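Local coordinates for protein member of s1p family of ribosomal proteins (Pyrococcus furiosus, PDB 5YH1) that probably acts as an exonuclease on nucleic acids, using a DHH domain that binds manganese, at residues I392-A403 / K422-E433; P343-H351 / T366-R377. One frame throughout, in Å; residues are numbered along the deposited sequence.

Contact 1: residues I392-A403 / K422-E433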
loop_
_atom_site.group_PDB
_atom_site.type_symbol
_atom_site.label_atom_id
_atom_site.label_comp_id
_atom_site.label_asym_id
_atom_site.label_seq_id
_atom_site.Cartn_x
_atom_site.Cartn_y
_atom_site.Cartn_z
ATOM N N ILE A 392 -17.969 5.003 30.249
ATOM C CA ILE A 392 -16.671 4.789 30.883
ATOM C C ILE A 392 -15.584 5.574 30.154
ATOM O O ILE A 392 -14.727 6.163 30.795
ATOM C CB ILE A 392 -16.327 3.288 31.012
ATOM C CG1 ILE A 392 -17.212 2.675 32.107
ATOM C CG2 ILE A 392 -14.853 3.087 31.359
ATOM C CD1 ILE A 392 -17.189 1.172 32.172
ATOM N N VAL A 393 -15.654 5.609 28.828
ATOM C CA VAL A 393 -14.684 6.354 28.019
ATOM C C VAL A 393 -14.748 7.853 28.315
ATOM O O VAL A 393 -13.706 8.494 28.466
ATOM C CB VAL A 393 -14.881 6.099 26.510
ATOM C CG1 VAL A 393 -14.083 7.090 25.670
ATOM C CG2 VAL A 393 -14.486 4.674 26.164
ATOM N N LYS A 394 -15.962 8.405 28.393
ATOM C CA LYS A 394 -16.144 9.807 28.777
ATOM C C LYS A 394 -15.544 10.061 30.161
ATOM O O LYS A 394 -14.827 11.049 30.362
ATOM C CB LYS A 394 -17.628 10.201 28.765
ATOM C CG LYS A 394 -18.263 10.192 27.383
ATOM N N ILE A 395 -15.815 9.168 31.110
ATOM C CA ILE A 395 -15.225 9.295 32.444
ATOM C C ILE A 395 -13.688 9.313 32.356
ATOM O O ILE A 395 -13.040 10.162 32.967
ATOM C CB ILE A 395 -15.709 8.183 33.406
ATOM C CG1 ILE A 395 -17.179 8.413 33.794
ATOM C CG2 ILE A 395 -14.859 8.134 34.669
ATOM C CD1 ILE A 395 -17.823 7.237 34.510
ATOM N N LEU A 396 -13.107 8.389 31.594
ATOM C CA LEU A 396 -11.647 8.296 31.516
ATOM C C LEU A 396 -11.037 9.573 30.913
ATOM O O LEU A 396 -10.040 10.071 31.419
ATOM C CB LEU A 396 -11.209 7.049 30.731
ATOM C CG LEU A 396 -11.532 5.686 31.376
ATOM C CD1 LEU A 396 -11.132 4.542 30.455
ATOM C CD2 LEU A 396 -10.868 5.510 32.731
ATOM N N ALA A 397 -11.656 10.096 29.857
ATOM C CA ALA A 397 -11.194 11.320 29.201
ATOM C C ALA A 397 -11.176 12.514 30.156
ATOM O O ALA A 397 -10.234 13.308 30.142
ATOM C CB ALA A 397 -12.056 11.631 27.985
ATOM N N GLU A 398 -12.205 12.617 30.998
ATOM C CA GLU A 398 -12.297 13.692 31.981
ATOM C C GLU A 398 -11.281 13.533 33.112
ATOM O O GLU A 398 -10.718 14.527 33.563
ATOM C CB GLU A 398 -13.724 13.789 32.549
ATOM C CG GLU A 398 -13.869 14.727 33.751
ATOM C CD GLU A 398 -15.311 14.884 34.226
ATOM O OE1 GLU A 398 -15.510 15.118 35.442
ATOM O OE2 GLU A 398 -16.247 14.778 33.393
ATOM N N LYS A 399 -11.059 12.304 33.581
ATOM C CA LYS A 399 -10.071 12.053 34.640
ATOM C C LYS A 399 -8.630 12.184 34.152
ATOM O O LYS A 399 -7.737 12.402 34.952
ATOM C CB LYS A 399 -10.208 10.646 35.223
ATOM C CG LYS A 399 -11.407 10.420 36.117
ATOM C CD LYS A 399 -11.204 9.172 36.973
ATOM C CE LYS A 399 -12.160 9.142 38.161
ATOM N NZ LYS A 399 -13.567 8.912 37.734
ATOM N N LEU A 400 -8.405 11.994 32.855
ATOM C CA LEU A 400 -7.047 11.927 32.291
ATOM C C LEU A 400 -7.021 12.724 30.998
ATOM O O LEU A 400 -6.890 12.152 29.912
ATOM C CB LEU A 400 -6.649 10.469 32.019
ATOM C CG LEU A 400 -6.737 9.508 33.204
ATOM C CD1 LEU A 400 -6.590 8.059 32.752
ATOM C CD2 LEU A 400 -5.687 9.847 34.247
ATOM N N PRO A 401 -7.165 14.058 31.106
ATOM C CA PRO A 401 -7.291 14.899 29.905
ATOM C C PRO A 401 -6.031 14.916 29.019
ATOM O O PRO A 401 -6.125 15.143 27.812
ATOM C CB PRO A 401 -7.612 16.294 30.477
ATOM C CG PRO A 401 -7.155 16.263 31.906
ATOM C CD PRO A 401 -7.235 14.837 32.360
ATOM N N ASP A 402 -4.877 14.629 29.611
ATOM C CA ASP A 402 -3.604 14.556 28.881
ATOM C C ASP A 402 -3.287 13.177 28.269
ATOM O O ASP A 402 -2.211 12.989 27.710
ATOM C CB ASP A 402 -2.462 14.932 29.833
ATOM C CG ASP A 402 -2.296 13.931 30.956
ATOM O OD1 ASP A 402 -3.327 13.335 31.383
ATOM O OD2 ASP A 402 -1.154 13.735 31.425
ATOM N N ALA A 403 -4.192 12.206 28.375
ATOM C CA ALA A 403 -3.883 10.848 27.909
ATOM C C ALA A 403 -4.438 10.527 26.514
ATOM O O ALA A 403 -4.284 9.402 26.033
ATOM C CB ALA A 403 -4.373 9.830 28.918
ATOM N N LYS A 422 0.700 6.886 28.477
ATOM C CA LYS A 422 -0.279 6.919 29.565
ATOM C C LYS A 422 -1.094 5.614 29.655
ATOM O O LYS A 422 -2.155 5.595 30.279
ATOM C CB LYS A 422 -1.231 8.115 29.398
ATOM C CG LYS A 422 -0.597 9.508 29.434
ATOM C CD LYS A 422 0.417 9.713 30.553
ATOM C CE LYS A 422 -0.189 9.682 31.942
ATOM N NZ LYS A 422 -0.595 11.045 32.369
ATOM N N ARG A 423 -0.600 4.532 29.051
ATOM C CA ARG A 423 -1.349 3.277 29.027
ATOM C C ARG A 423 -1.683 2.755 30.425
ATOM O O ARG A 423 -2.832 2.438 30.713
ATOM C CB ARG A 423 -0.608 2.182 28.267
ATOM C CG ARG A 423 -1.416 0.889 28.248
ATOM C CD ARG A 423 -0.801 -0.168 27.363
ATOM N NE ARG A 423 0.426 -0.681 27.940
ATOM C CZ ARG A 423 1.160 -1.637 27.390
ATOM N NH1 ARG A 423 2.278 -2.035 27.980
ATOM N NH2 ARG A 423 0.780 -2.186 26.243
ATOM N N LYS A 424 -0.665 2.657 31.268
ATOM C CA LYS A 424 -0.818 2.155 32.630
ATOM C C LYS A 424 -1.946 2.909 33.355
ATOM O O LYS A 424 -2.842 2.288 33.929
ATOM C CB LYS A 424 0.500 2.319 33.379
ATOM C CG LYS A 424 0.609 1.608 34.718
ATOM C CD LYS A 424 1.674 2.291 35.572
ATOM C CE LYS A 424 2.384 1.334 36.513
ATOM N NZ LYS A 424 1.476 0.793 37.559
ATOM N N GLU A 425 -1.906 4.244 33.305
ATOM C CA GLU A 425 -2.891 5.076 33.990
ATOM C C GLU A 425 -4.299 4.892 33.416
ATOM O O GLU A 425 -5.270 4.820 34.160
ATOM C CB GLU A 425 -2.506 6.564 33.934
ATOM C CG GLU A 425 -1.290 6.948 34.770
ATOM C CD GLU A 425 0.038 6.809 34.029
ATOM O OE1 GLU A 425 0.999 7.487 34.435
ATOM O OE2 GLU A 425 0.147 6.039 33.046
ATOM N N VAL A 426 -4.408 4.835 32.095
ATOM C CA VAL A 426 -5.702 4.655 31.451
ATOM C C VAL A 426 -6.331 3.289 31.796
ATOM O O VAL A 426 -7.517 3.211 32.129
ATOM C CB VAL A 426 -5.594 4.827 29.922
ATOM C CG1 VAL A 426 -6.894 4.442 29.236
ATOM C CG2 VAL A 426 -5.243 6.266 29.575
ATOM N N LEU A 427 -5.537 2.224 31.732
ATOM C CA LEU A 427 -6.066 0.876 31.955
ATOM C C LEU A 427 -6.335 0.600 33.422
ATOM O O LEU A 427 -7.285 -0.094 33.745
ATOM C CB LEU A 427 -5.127 -0.186 31.384
ATOM C CG LEU A 427 -4.969 -0.122 29.864
ATOM C CD1 LEU A 427 -4.135 -1.300 29.390
ATOM C CD2 LEU A 427 -6.316 -0.083 29.150
ATOM N N GLU A 428 -5.507 1.141 34.306
ATOM C CA GLU A 428 -5.801 1.074 35.728
ATOM C C GLU A 428 -7.067 1.862 36.075
ATOM O O GLU A 428 -7.855 1.419 36.908
ATOM C CB GLU A 428 -4.612 1.539 36.561
ATOM C CG GLU A 428 -3.494 0.511 36.590
ATOM C CD GLU A 428 -2.314 0.930 37.446
ATOM O OE1 GLU A 428 -2.291 2.087 37.924
ATOM O OE2 GLU A 428 -1.405 0.092 37.633
ATOM N N ALA A 429 -7.276 3.006 35.429
ATOM C CA ALA A 429 -8.504 3.772 35.646
ATOM C C ALA A 429 -9.705 3.035 35.055
ATOM O O ALA A 429 -10.805 3.089 35.604
ATOM C CB ALA A 429 -8.397 5.163 35.045
ATOM N N PHE A 430 -9.502 2.367 33.924
ATOM C CA PHE A 430 -10.555 1.544 33.352
ATOM C C PHE A 430 -10.938 0.431 34.331
ATOM O O PHE A 430 -12.118 0.174 34.551
ATOM C CB PHE A 430 -10.131 0.941 32.019
ATOM C CG PHE A 430 -11.191 0.085 31.386
ATOM C CD1 PHE A 430 -12.155 0.646 30.573
ATOM C CD2 PHE A 430 -11.233 -1.282 31.624
ATOM C CE1 PHE A 430 -13.141 -0.142 30.000
ATOM C CE2 PHE A 430 -12.210 -2.069 31.048
ATOM C CZ PHE A 430 -13.167 -1.502 30.241
ATOM N N ALA A 431 -9.940 -0.214 34.922
ATOM C CA ALA A 431 -10.192 -1.319 35.846
ATOM C C ALA A 431 -10.933 -0.847 37.110
ATOM O O ALA A 431 -11.778 -1.570 37.641
ATOM C CB ALA A 431 -8.894 -2.016 36.203
ATOM N N LYS A 432 -10.636 0.369 37.576
ATOM C CA LYS A 432 -11.296 0.910 38.766
ATOM C C LYS A 432 -12.763 1.173 38.484
ATOM O O LYS A 432 -13.608 0.947 39.347
ATOM C CB LYS A 432 -10.625 2.199 39.262
ATOM N N GLU A 433 -13.069 1.648 37.279
ATOM C CA GLU A 433 -14.456 1.866 36.892
ATOM C C GLU A 433 -15.255 0.556 36.851
ATOM O O GLU A 433 -16.454 0.555 37.151
ATOM C CB GLU A 433 -14.546 2.563 35.534
ATOM C CG GLU A 433 -14.046 4.001 35.546
ATOM C CD GLU A 433 -14.720 4.860 36.608
ATOM O OE1 GLU A 433 -13.997 5.446 37.439
ATOM O OE2 GLU A 433 -15.970 4.933 36.622
#
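The ring of F430 is met at its edge, near its plane, by L396 CD1, 4.0 Å from F430 CD1, while I392 CG2 approaches the same ring obliquely. The carboxylate of D402 receives K422 NZ on the syn side of OD2 at 2.9 Å, 29° out of its plane, in a salt bridge. The contact illustrates a pair of helices sharing one face of a mixed beta-sheet, their N-to-C directions 131° apart; F430 and V393 both rest on I416 of strand 413-417. L396 wedges between F430 and A429, and L400 CD1 continues the apolar seam over V426, 3.9 Å from V426 CG2. CB and CG of K422 lie against the methyl of A403; beyond them the chain bends at chi2 (-45°) and chi3, which carries NZ round to D402. Cutting K422 back to an alanine is likely to leave D402 without its charged mate in this chain and to strip the contact of CG with A403. D402 also has a weak hydrogen bond to H314 of the second subunit. At the other end K399 makes a long salt bridge to E433, whose OE1 also pairs with K436. Packing is tightest where L396 CD2 presses A429 CB at 3.4 Å.

Contact 2: residues P343-H351 / T366-R377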
loop_
_atom_site.group_PDB
_atom_site.type_symbol
_atom_site.label_atom_id
_atom_site.label_comp_id
_atom_site.label_asym_id
_atom_site.label_seq_id
_atom_site.Cartn_x
_atom_site.Cartn_y
_atom_site.Cartn_z
ATOM N N PRO A 343 -6.133 -8.109 16.202
ATOM C CA PRO A 343 -6.453 -7.926 17.626
ATOM C C PRO A 343 -7.952 -7.954 17.931
ATOM O O PRO A 343 -8.369 -8.584 18.903
ATOM C CB PRO A 343 -5.863 -6.555 17.937
ATOM C CG PRO A 343 -4.700 -6.442 17.004
ATOM C CD PRO A 343 -5.135 -7.125 15.734
ATOM N N GLY A 344 -8.757 -7.301 17.100
ATOM C CA GLY A 344 -10.200 -7.321 17.284
ATOM C C GLY A 344 -10.776 -8.725 17.241
ATOM O O GLY A 344 -11.553 -9.115 18.111
ATOM N N LYS A 345 -10.386 -9.484 16.224
ATOM C CA LYS A 345 -10.855 -10.855 16.042
ATOM C C LYS A 345 -10.318 -11.772 17.140
ATOM O O LYS A 345 -11.039 -12.633 17.643
ATOM C CB LYS A 345 -10.424 -11.370 14.666
ATOM C CG LYS A 345 -10.805 -12.811 14.354
ATOM C CD LYS A 345 -12.306 -12.960 14.191
ATOM C CE LYS A 345 -12.694 -14.421 14.135
ATOM N NZ LYS A 345 -14.157 -14.590 13.949
ATOM N N LEU A 346 -9.051 -11.594 17.494
ATOM C CA LEU A 346 -8.430 -12.363 18.568
ATOM C C LEU A 346 -9.152 -12.169 19.892
ATOM O O LEU A 346 -9.395 -13.133 20.611
ATOM C CB LEU A 346 -6.954 -11.984 18.736
ATOM C CG LEU A 346 -6.184 -12.694 19.855
ATOM C CD1 LEU A 346 -6.255 -14.213 19.705
ATOM C CD2 LEU A 346 -4.740 -12.238 19.860
ATOM N N SER A 347 -9.466 -10.919 20.229
ATOM C CA SER A 347 -10.196 -10.625 21.460
ATOM C C SER A 347 -11.547 -11.338 21.480
ATOM O O SER A 347 -11.981 -11.813 22.521
ATOM C CB SER A 347 -10.400 -9.118 21.638
ATOM O OG SER A 347 -11.345 -8.630 20.697
ATOM N N GLY A 348 -12.191 -11.426 20.319
ATOM C CA GLY A 348 -13.454 -12.145 20.187
ATOM C C GLY A 348 -13.310 -13.640 20.428
ATOM O O GLY A 348 -14.171 -14.263 21.054
ATOM N N ILE A 349 -12.218 -14.209 19.929
ATOM C CA ILE A 349 -11.947 -15.641 20.076
ATOM C C ILE A 349 -11.675 -15.971 21.540
ATOM O O ILE A 349 -12.137 -16.991 22.041
ATOM C CB ILE A 349 -10.745 -16.067 19.203
ATOM C CG1 ILE A 349 -11.133 -16.056 17.725
ATOM C CG2 ILE A 349 -10.222 -17.442 19.593
ATOM C CD1 ILE A 349 -9.928 -15.988 16.805
ATOM N N ILE A 350 -10.913 -15.114 22.217
ATOM C CA ILE A 350 -10.642 -15.289 23.642
ATOM C C ILE A 350 -11.935 -15.114 24.439
ATOM O O ILE A 350 -12.260 -15.927 25.321
ATOM C CB ILE A 350 -9.557 -14.313 24.127
ATOM C CG1 ILE A 350 -8.198 -14.693 23.507
ATOM C CG2 ILE A 350 -9.451 -14.315 25.650
ATOM C CD1 ILE A 350 -7.177 -13.567 23.511
ATOM N N HIS A 351 -12.680 -14.062 24.111
ATOM C CA HIS A 351 -13.929 -13.774 24.800
ATOM C C HIS A 351 -14.921 -14.938 24.663
ATOM O O HIS A 351 -15.509 -15.367 25.659
ATOM C CB HIS A 351 -14.540 -12.480 24.268
ATOM C CG HIS A 351 -15.677 -11.967 25.086
ATOM N ND1 HIS A 351 -15.537 -11.617 26.411
ATOM C CD2 HIS A 351 -16.964 -11.710 24.760
ATOM C CE1 HIS A 351 -16.692 -11.169 26.869
ATOM N NE2 HIS A 351 -17.575 -11.216 25.886
ATOM N N THR A 366 -13.803 -8.753 28.757
ATOM C CA THR A 366 -12.508 -9.079 28.184
ATOM C C THR A 366 -11.868 -7.823 27.619
ATOM O O THR A 366 -12.443 -7.147 26.770
ATOM C CB THR A 366 -12.633 -10.156 27.094
ATOM O OG1 THR A 366 -13.099 -11.382 27.683
ATOM C CG2 THR A 366 -11.282 -10.419 26.421
ATOM N N LEU A 367 -10.681 -7.509 28.118
ATOM C CA LEU A 367 -9.936 -6.328 27.685
ATOM C C LEU A 367 -8.635 -6.771 27.022
ATOM O O LEU A 367 -7.750 -7.301 27.684
ATOM C CB LEU A 367 -9.631 -5.464 28.896
ATOM C CG LEU A 367 -8.706 -4.270 28.663
ATOM C CD1 LEU A 367 -9.463 -3.157 27.971
ATOM C CD2 LEU A 367 -8.151 -3.798 29.997
ATOM N N ALA A 368 -8.526 -6.554 25.717
ATOM C CA ALA A 368 -7.313 -6.893 24.970
ATOM C C ALA A 368 -6.607 -5.619 24.554
ATOM O O ALA A 368 -7.179 -4.822 23.823
ATOM C CB ALA A 368 -7.667 -7.709 23.741
ATOM N N TYR A 369 -5.366 -5.426 24.995
ATOM C CA TYR A 369 -4.684 -4.147 24.776
ATOM C C TYR A 369 -3.342 -4.260 24.051
ATOM O O TYR A 369 -2.624 -5.257 24.163
ATOM C CB TYR A 369 -4.500 -3.407 26.099
ATOM C CG TYR A 369 -3.670 -4.129 27.131
ATOM C CD1 TYR A 369 -2.283 -3.968 27.180
ATOM C CD2 TYR A 369 -4.268 -4.963 28.071
ATOM C CE1 TYR A 369 -1.523 -4.631 28.135
ATOM C CE2 TYR A 369 -3.518 -5.627 29.029
ATOM C CZ TYR A 369 -2.151 -5.460 29.055
ATOM O OH TYR A 369 -1.416 -6.119 30.006
ATOM N N GLY A 370 -3.031 -3.213 23.297
ATOM C CA GLY A 370 -1.706 -3.018 22.704
ATOM C C GLY A 370 -1.025 -1.808 23.323
ATOM O O GLY A 370 -1.411 -1.374 24.407
ATOM N N PRO A 371 -0.008 -1.250 22.636
ATOM C CA PRO A 371 0.692 -0.069 23.159
ATOM C C PRO A 371 -0.232 1.130 23.372
ATOM O O PRO A 371 -0.089 1.834 24.362
ATOM C CB PRO A 371 1.712 0.273 22.050
ATOM C CG PRO A 371 1.804 -0.935 21.190
ATOM C CD PRO A 371 0.462 -1.614 21.284
ATOM N N ASP A 372 -1.160 1.343 22.437
ATOM C CA ASP A 372 -1.956 2.569 22.381
ATOM C C ASP A 372 -3.441 2.338 22.047
ATOM O O ASP A 372 -4.125 3.247 21.578
ATOM C CB ASP A 372 -1.333 3.526 21.349
ATOM C CG ASP A 372 -1.272 2.925 19.962
ATOM O OD1 ASP A 372 -1.636 1.742 19.788
ATOM O OD2 ASP A 372 -0.847 3.632 19.038
ATOM N N PHE A 373 -3.939 1.127 22.296
ATOM C CA PHE A 373 -5.344 0.821 22.072
ATOM C C PHE A 373 -5.768 -0.305 22.999
ATOM O O PHE A 373 -4.937 -0.990 23.592
ATOM C CB PHE A 373 -5.606 0.421 20.609
ATOM C CG PHE A 373 -4.977 -0.895 20.220
ATOM C CD1 PHE A 373 -5.678 -2.091 20.365
ATOM C CD2 PHE A 373 -3.671 -0.941 19.750
ATOM C CE1 PHE A 373 -5.087 -3.304 20.030
ATOM C CE2 PHE A 373 -3.079 -2.148 19.411
ATOM C CZ PHE A 373 -3.793 -3.333 19.550
ATOM N N ALA A 374 -7.073 -0.476 23.120
ATOM C CA ALA A 374 -7.637 -1.621 23.821
ATOM C C ALA A 374 -8.946 -1.970 23.157
ATOM O O ALA A 374 -9.684 -1.076 22.756
ATOM C CB ALA A 374 -7.845 -1.308 25.295
ATOM N N VAL A 375 -9.203 -3.264 23.000
ATOM C CA VAL A 375 -10.493 -3.751 22.537
ATOM C C VAL A 375 -11.228 -4.326 23.738
ATOM O O VAL A 375 -10.639 -5.034 24.540
ATOM C CB VAL A 375 -10.340 -4.818 21.442
ATOM C CG1 VAL A 375 -11.704 -5.345 21.012
ATOM C CG2 VAL A 375 -9.613 -4.224 20.243
ATOM N N VAL A 376 -12.506 -3.980 23.865
ATOM C CA VAL A 376 -13.316 -4.332 25.023
ATOM C C VAL A 376 -14.516 -5.147 24.570
ATOM O O VAL A 376 -15.209 -4.763 23.634
ATOM C CB VAL A 376 -13.828 -3.082 25.758
ATOM C CG1 VAL A 376 -14.670 -3.480 26.972
ATOM C CG2 VAL A 376 -12.663 -2.198 26.187
ATOM N N ARG A 377 -14.747 -6.276 25.228
ATOM C CA ARG A 377 -15.931 -7.097 24.968
ATOM C C ARG A 377 -16.607 -7.475 26.269
ATOM O O ARG A 377 -15.957 -7.929 27.203
ATOM C CB ARG A 377 -15.550 -8.332 24.167
ATOM C CG ARG A 377 -15.317 -7.995 22.711
ATOM C CD ARG A 377 -14.574 -9.082 21.979
ATOM N NE ARG A 377 -15.092 -9.226 20.622
ATOM C CZ ARG A 377 -14.583 -8.667 19.529
ATOM N NH1 ARG A 377 -13.514 -7.890 19.585
ATOM N NH2 ARG A 377 -15.150 -8.897 18.352
#
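A helix laid on a beta-hairpin is seen here, with H351 touching both T366 and R377 at the open end of strands 364-369 and 373-378. CG of H351 stands anti to the backbone N (chi1 -169°), turning the ring toward the strands. T366 OG1 lies in the ring plane, 2.8 Å from H351 ND1, in a nearly straight hydrogen bond (164°) in which either atom could be the donor. The same hydroxyl also bonds N327 on the neighbouring strand, so two side chains, H351 and N327, hold it. Over one face of the imidazole sits R377 CB, a CH-pi contact 3.7 Å from the ring centroid. The in-plane hydrogen bond and the contact over the face together probably limit how far the imidazole can turn.

The helix belongs to a beta-alpha-beta unit, strand 325-330, helix 343-358, strand 364-369, to which strand 373-378 adds an antiparallel neighbour. Small residues line the approach. S347 CB meets A368 CB at 3.7 Å, and G348 CA lies over one face of the R377 guanidinium, 3.4 Å from R377 NE, where a beta carbon would be tight against NH2. S347 OG, placed between its backbone N and carbonyl carbon (chi1 71°), curls back to donate to G344 O at 2.6 Å, from the same face of that carbonyl as G348 N. The R377 side chain is about 12 Å from the bound manganese ion. At the N-terminal end of the helix, P343 CB leans obliquely on the F373 ring, 3.9 Å from F373 CE1.

Overall arrangement
Followed from the N terminus, the chain first builds the parallel sheet and the manganese site, then the mixed sheet. Contact 2 comes first along the chain, closing the loop that runs from helix 343-358 through strand 364-369 to its partner 373-378. Helix 389-399 comes next, followed by strand 406-409, at the edge of the sheet, and strand 413-417 beside it, which lie within the loop that contact 1 closes when helix 423-435 returns. The two contacts stand in series, neither nesting nor crossing, with centres about 17 Å apart. They lie on opposite faces of the sheet and meet at the hairpin: R423 probably bonds G370 O, and L427 packs on Y369.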